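Local coordinates for deacetylase EF_0837 (Enterococcus faecalis, PDB 2ICS), which catalyses, with very low efficiency in vitro, the deacetylation of acetyl-(R)-mandelate, as a binuclear zinc TIM-barrel enzyme of the amidohydrolase type, at residues F251-A256 / L343-G348; V255-L260 / R294-D299. All blocks are in the same frame, centred on the assembly; numbering follows the deposited sequence.

Interaction 1: F251-A256 / L343-G348; sequences FNFHVA and LTDSNG
Phe-251 and Asn-252 lead into helix 253-261 of the TIM barrel, which Phe-253 begins, and all three lie against the turn that follows strand 331-344, where an Asx turn and a type I beta turn both begin at Asp-345. The two phenylalanine rings supply van der Waals contact. That of Phe-253 reaches across to Leu-343, its CZ 4.0 Å from Leu-343 CB, and Phe-251 CD2 rests 3.8 Å from Asp-345 CB.

Four hydrogen bonds stitch the two segments together. Ser-346 takes part twice: its N donates to Phe-251 O at 3.0 Å, while Phe-251 N donates to Ser-346 OG, an atom also bonded to Gly-247 O. The two oxygens of the Asp-345 carboxylate serve different segments. Its OD2 receives Phe-253 N at 2.9 Å through the anti lone pair, along an almost straight bond (174°), whereas OD1 stays on its own side, accepting from Asn-347 N and, just past the turn, from Leu-349 N. The negative charge at the first turn of the helix probably suits the helix dipole.

Asn-252 is the N-cap. With CG anti to the backbone N (chi1 -179°), its amide turns OD1 back to Val-255 N and points ND2 at Asn-347, with Asn-252 ND2 3.1 Å from Asn-347 OD1, the acceptor lying within 3° of the Asn-252 amide plane.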
# COMPACT_ATOMS: atom_id res chain seq x y z
N PHE A 251 3.88 9.72 -8.95
CA PHE A 251 3.72 8.70 -9.99
C PHE A 251 3.72 9.31 -11.39
O PHE A 251 2.88 10.15 -11.71
CB PHE A 251 2.44 7.89 -9.80
CG PHE A 251 2.21 6.88 -10.89
CD1 PHE A 251 3.00 5.74 -10.97
CD2 PHE A 251 1.25 7.10 -11.88
CE1 PHE A 251 2.84 4.83 -12.03
CE2 PHE A 251 1.08 6.20 -12.94
CZ PHE A 251 1.88 5.06 -13.01
N ASN A 252 4.64 8.85 -12.22
CA ASN A 252 4.79 9.35 -13.58
C ASN A 252 4.63 8.19 -14.58
O ASN A 252 5.36 7.20 -14.51
CB ASN A 252 6.16 10.02 -13.70
CG ASN A 252 6.43 10.61 -15.08
OD1 ASN A 252 6.67 9.88 -16.04
ND2 ASN A 252 6.39 11.93 -15.18
N PHE A 253 3.65 8.31 -15.48
CA PHE A 253 3.39 7.28 -16.49
C PHE A 253 4.62 6.94 -17.32
O PHE A 253 4.94 5.76 -17.52
CB PHE A 253 2.28 7.73 -17.46
CG PHE A 253 0.88 7.47 -16.98
CD1 PHE A 253 0.44 6.17 -16.73
CD2 PHE A 253 -0.03 8.51 -16.84
CE1 PHE A 253 -0.88 5.92 -16.35
CE2 PHE A 253 -1.35 8.27 -16.46
CZ PHE A 253 -1.77 6.97 -16.22
N HIS A 254 5.32 7.96 -17.80
CA HIS A 254 6.49 7.73 -18.62
C HIS A 254 7.53 6.87 -17.90
O HIS A 254 8.12 5.96 -18.49
CB HIS A 254 7.13 9.05 -19.04
CG HIS A 254 8.29 8.88 -19.96
ND1 HIS A 254 8.17 8.34 -21.22
CD2 HIS A 254 9.62 9.11 -19.78
CE1 HIS A 254 9.36 8.24 -21.78
NE2 HIS A 254 10.26 8.71 -20.92
N VAL A 255 7.73 7.14 -16.61
CA VAL A 255 8.70 6.39 -15.83
C VAL A 255 8.30 4.92 -15.70
O VAL A 255 9.13 4.02 -15.88
CB VAL A 255 8.88 7.02 -14.44
CG1 VAL A 255 9.82 6.18 -13.60
CG2 VAL A 255 9.41 8.44 -14.58
N ALA A 256 7.03 4.68 -15.38
CA ALA A 256 6.50 3.33 -15.22
C ALA A 256 6.55 2.57 -16.54
O ALA A 256 6.87 1.37 -16.57
CB ALA A 256 5.05 3.38 -14.71
N LEU A 343 -7.15 8.87 -17.37
CA LEU A 343 -6.34 8.72 -16.18
C LEU A 343 -5.22 9.74 -16.22
O LEU A 343 -4.55 9.88 -17.24
CB LEU A 343 -5.76 7.31 -16.10
CG LEU A 343 -6.75 6.14 -16.09
CD1 LEU A 343 -5.99 4.83 -16.20
CD2 LEU A 343 -7.58 6.17 -14.82
N THR A 344 -5.02 10.43 -15.11
CA THR A 344 -3.98 11.46 -15.02
C THR A 344 -3.00 11.10 -13.91
O THR A 344 -3.41 10.72 -12.82
CB THR A 344 -4.60 12.83 -14.68
OG1 THR A 344 -5.73 13.06 -15.54
CG2 THR A 344 -3.58 13.94 -14.88
N ASP A 345 -1.70 11.24 -14.18
CA ASP A 345 -0.73 10.93 -13.15
C ASP A 345 -0.40 12.17 -12.32
O ASP A 345 -1.08 13.19 -12.43
CB ASP A 345 0.55 10.33 -13.75
CG ASP A 345 1.27 11.29 -14.68
OD1 ASP A 345 0.98 12.50 -14.66
OD2 ASP A 345 2.15 10.81 -15.43
N SER A 346 0.65 12.08 -11.51
CA SER A 346 1.05 13.17 -10.64
C SER A 346 1.66 14.36 -11.36
O SER A 346 1.75 15.45 -10.80
CB SER A 346 2.06 12.66 -9.60
OG SER A 346 1.55 11.56 -8.87
N ASN A 347 2.08 14.15 -12.61
CA ASN A 347 2.70 15.22 -13.37
C ASN A 347 1.89 15.71 -14.57
O ASN A 347 2.43 16.35 -15.47
CB ASN A 347 4.09 14.78 -13.82
CG ASN A 347 5.01 14.47 -12.65
OD1 ASN A 347 5.61 13.40 -12.58
ND2 ASN A 347 5.13 15.42 -11.72
N GLY A 348 0.60 15.39 -14.59
CA GLY A 348 -0.25 15.84 -15.68
C GLY A 348 -0.27 15.00 -16.94
O GLY A 348 -0.94 15.37 -17.90

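Interaction 2: V255-L260 / R294-D299; sequences VAETAL and RVVGYD
Helix 253-261 passes the C-terminal end of helix 286-296 with Glu-257 and Val-296 as the closest backbone pair, their CA atoms 5.6 Å apart, at the point where the second helix stops and Gly-297 leaves helical geometry with a positive phi of 145°. This is helix-to-helix-end packing, probably in the outer, helical layer of the barrel, and small or branched aliphatic groups do most of the work. Val-296 is the centre of it. Its two methyls divide the surface of the neighbouring helix: CG2 meets Ala-256 CB at 4.0 Å, and CG1 lies over the peptide that joins Ala-256 to Glu-257, also touching the CG methylene of Glu-257.

One turn further on, Leu-260 reaches over the helix end. Its CG stands anti to the backbone N (chi1 -180°), which extends the side chain toward the helix end; its two methyls then meet different groups. CD2 settles on the end of the helix, 3.4 Å from Val-296 O and 3.6 Å from Gly-297 CA, while CD1 approaches the Tyr-298 ring obliquely, 4.2 Å from CE1.

Polar groups lie around this patch. The Glu-257 carboxylate goes on to a salt bridge with Arg-351, and Arg-294 NH1 donates to Tyr-298 O, tying the chain after the glycine back to the helix it has just left. A single water joins the segments, donating to Ala-256 O at 2.9 Å and accepting from Tyr-298 OH at 2.7 Å; the same hydroxyl is also bonded to Ala-266 N. Across this interface, then, attraction rests on van der Waals contact, and the one polar link is water-mediated, giving the carbonyl of Ala-256 a second partner besides Leu-260 N.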
# COMPACT_ATOMS: atom_id res chain seq x y z
N VAL A 255 7.73 7.14 -16.61
CA VAL A 255 8.70 6.39 -15.83
C VAL A 255 8.30 4.92 -15.70
O VAL A 255 9.13 4.02 -15.88
CB VAL A 255 8.88 7.02 -14.44
CG1 VAL A 255 9.82 6.18 -13.60
CG2 VAL A 255 9.41 8.44 -14.58
N ALA A 256 7.03 4.68 -15.38
CA ALA A 256 6.50 3.33 -15.22
C ALA A 256 6.55 2.57 -16.54
O ALA A 256 6.87 1.37 -16.57
CB ALA A 256 5.05 3.38 -14.71
N GLU A 257 6.24 3.26 -17.63
CA GLU A 257 6.25 2.65 -18.95
C GLU A 257 7.68 2.32 -19.35
O GLU A 257 7.95 1.24 -19.88
CB GLU A 257 5.60 3.58 -19.98
CG GLU A 257 4.13 3.86 -19.69
CD GLU A 257 3.56 4.97 -20.56
OE1 GLU A 257 4.30 5.93 -20.87
OE2 GLU A 257 2.36 4.89 -20.91
N THR A 258 8.60 3.25 -19.11
CA THR A 258 9.99 3.02 -19.45
C THR A 258 10.50 1.82 -18.67
O THR A 258 11.16 0.94 -19.23
CB THR A 258 10.86 4.24 -19.13
OG1 THR A 258 10.44 5.34 -19.94
CG2 THR A 258 12.33 3.95 -19.42
N ALA A 259 10.20 1.79 -17.38
CA ALA A 259 10.64 0.69 -16.53
C ALA A 259 10.13 -0.65 -17.07
O ALA A 259 10.88 -1.62 -17.15
CB ALA A 259 10.16 0.90 -15.10
N LEU A 260 8.85 -0.70 -17.45
CA LEU A 260 8.28 -1.94 -17.97
C LEU A 260 9.01 -2.39 -19.23
O LEU A 260 9.36 -3.57 -19.36
CB LEU A 260 6.78 -1.77 -18.28
CG LEU A 260 6.05 -3.00 -18.83
CD1 LEU A 260 6.18 -4.17 -17.85
CD2 LEU A 260 4.59 -2.68 -19.07
N ARG A 294 -2.50 -0.94 -15.29
CA ARG A 294 -3.08 -1.81 -16.29
C ARG A 294 -2.82 -1.16 -17.64
O ARG A 294 -2.40 -1.83 -18.58
CB ARG A 294 -4.59 -1.97 -16.06
CG ARG A 294 -5.32 -2.68 -17.20
CD ARG A 294 -4.64 -3.99 -17.56
NE ARG A 294 -5.32 -4.69 -18.65
CZ ARG A 294 -4.69 -5.42 -19.57
NH1 ARG A 294 -3.37 -5.55 -19.54
NH2 ARG A 294 -5.39 -6.03 -20.52
N VAL A 295 -3.06 0.14 -17.72
CA VAL A 295 -2.86 0.88 -18.96
C VAL A 295 -1.36 0.95 -19.29
O VAL A 295 -0.98 1.03 -20.45
CB VAL A 295 -3.45 2.31 -18.87
CG1 VAL A 295 -2.56 3.21 -18.02
CG2 VAL A 295 -3.62 2.89 -20.26
N VAL A 296 -0.53 0.92 -18.25
CA VAL A 296 0.92 0.95 -18.44
C VAL A 296 1.35 -0.34 -19.14
O VAL A 296 2.26 -0.34 -19.96
CB VAL A 296 1.68 1.06 -17.09
CG1 VAL A 296 3.15 0.67 -17.26
CG2 VAL A 296 1.59 2.47 -16.56
N GLY A 297 0.69 -1.45 -18.80
CA GLY A 297 1.04 -2.72 -19.42
C GLY A 297 0.93 -3.96 -18.54
O GLY A 297 0.98 -5.07 -19.06
N TYR A 298 0.81 -3.79 -17.23
CA TYR A 298 0.68 -4.95 -16.33
C TYR A 298 -0.63 -5.68 -16.65
O TYR A 298 -1.56 -5.07 -17.17
CB TYR A 298 0.64 -4.49 -14.87
CG TYR A 298 1.90 -3.84 -14.32
CD1 TYR A 298 2.83 -3.23 -15.17
CD2 TYR A 298 2.12 -3.77 -12.94
CE1 TYR A 298 3.94 -2.56 -14.65
CE2 TYR A 298 3.23 -3.09 -12.42
CZ TYR A 298 4.12 -2.49 -13.28
OH TYR A 298 5.19 -1.80 -12.77
N ASP A 299 -0.70 -6.97 -16.35
CA ASP A 299 -1.95 -7.71 -16.58
C ASP A 299 -2.70 -7.80 -15.24
O ASP A 299 -2.09 -7.71 -14.18
CB ASP A 299 -1.70 -9.12 -17.15
CG ASP A 299 -0.89 -10.02 -16.22
OD1 ASP A 299 -1.16 -10.06 -15.00
OD2 ASP A 299 0.02 -10.71 -16.73
O HOH W 1 6.82 -0.93 -14.73

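In the fold
Interactions 1 and 2 start from the same helix, 253-261, and share Val-255 and Ala-256; their centres lie 11 Å apart. Phe-253 bridges them: its CE1 packs 3.6 Å from Val-295 CG1 and its CD1 3.9 Å from Val-296 CG2, so the ring lies between strand 331-344 and helix 286-296. Interaction 1 is nearer the active site: the side chain of Phe-251 is about 7 Å from that of the zinc ligand His-211, and that of Ser-346 about 10 Å from bound adenine and 11 Å from a zinc ion. Interaction 2 is more remote: the side chain of Ala-256 is about 12 Å from that of His-211.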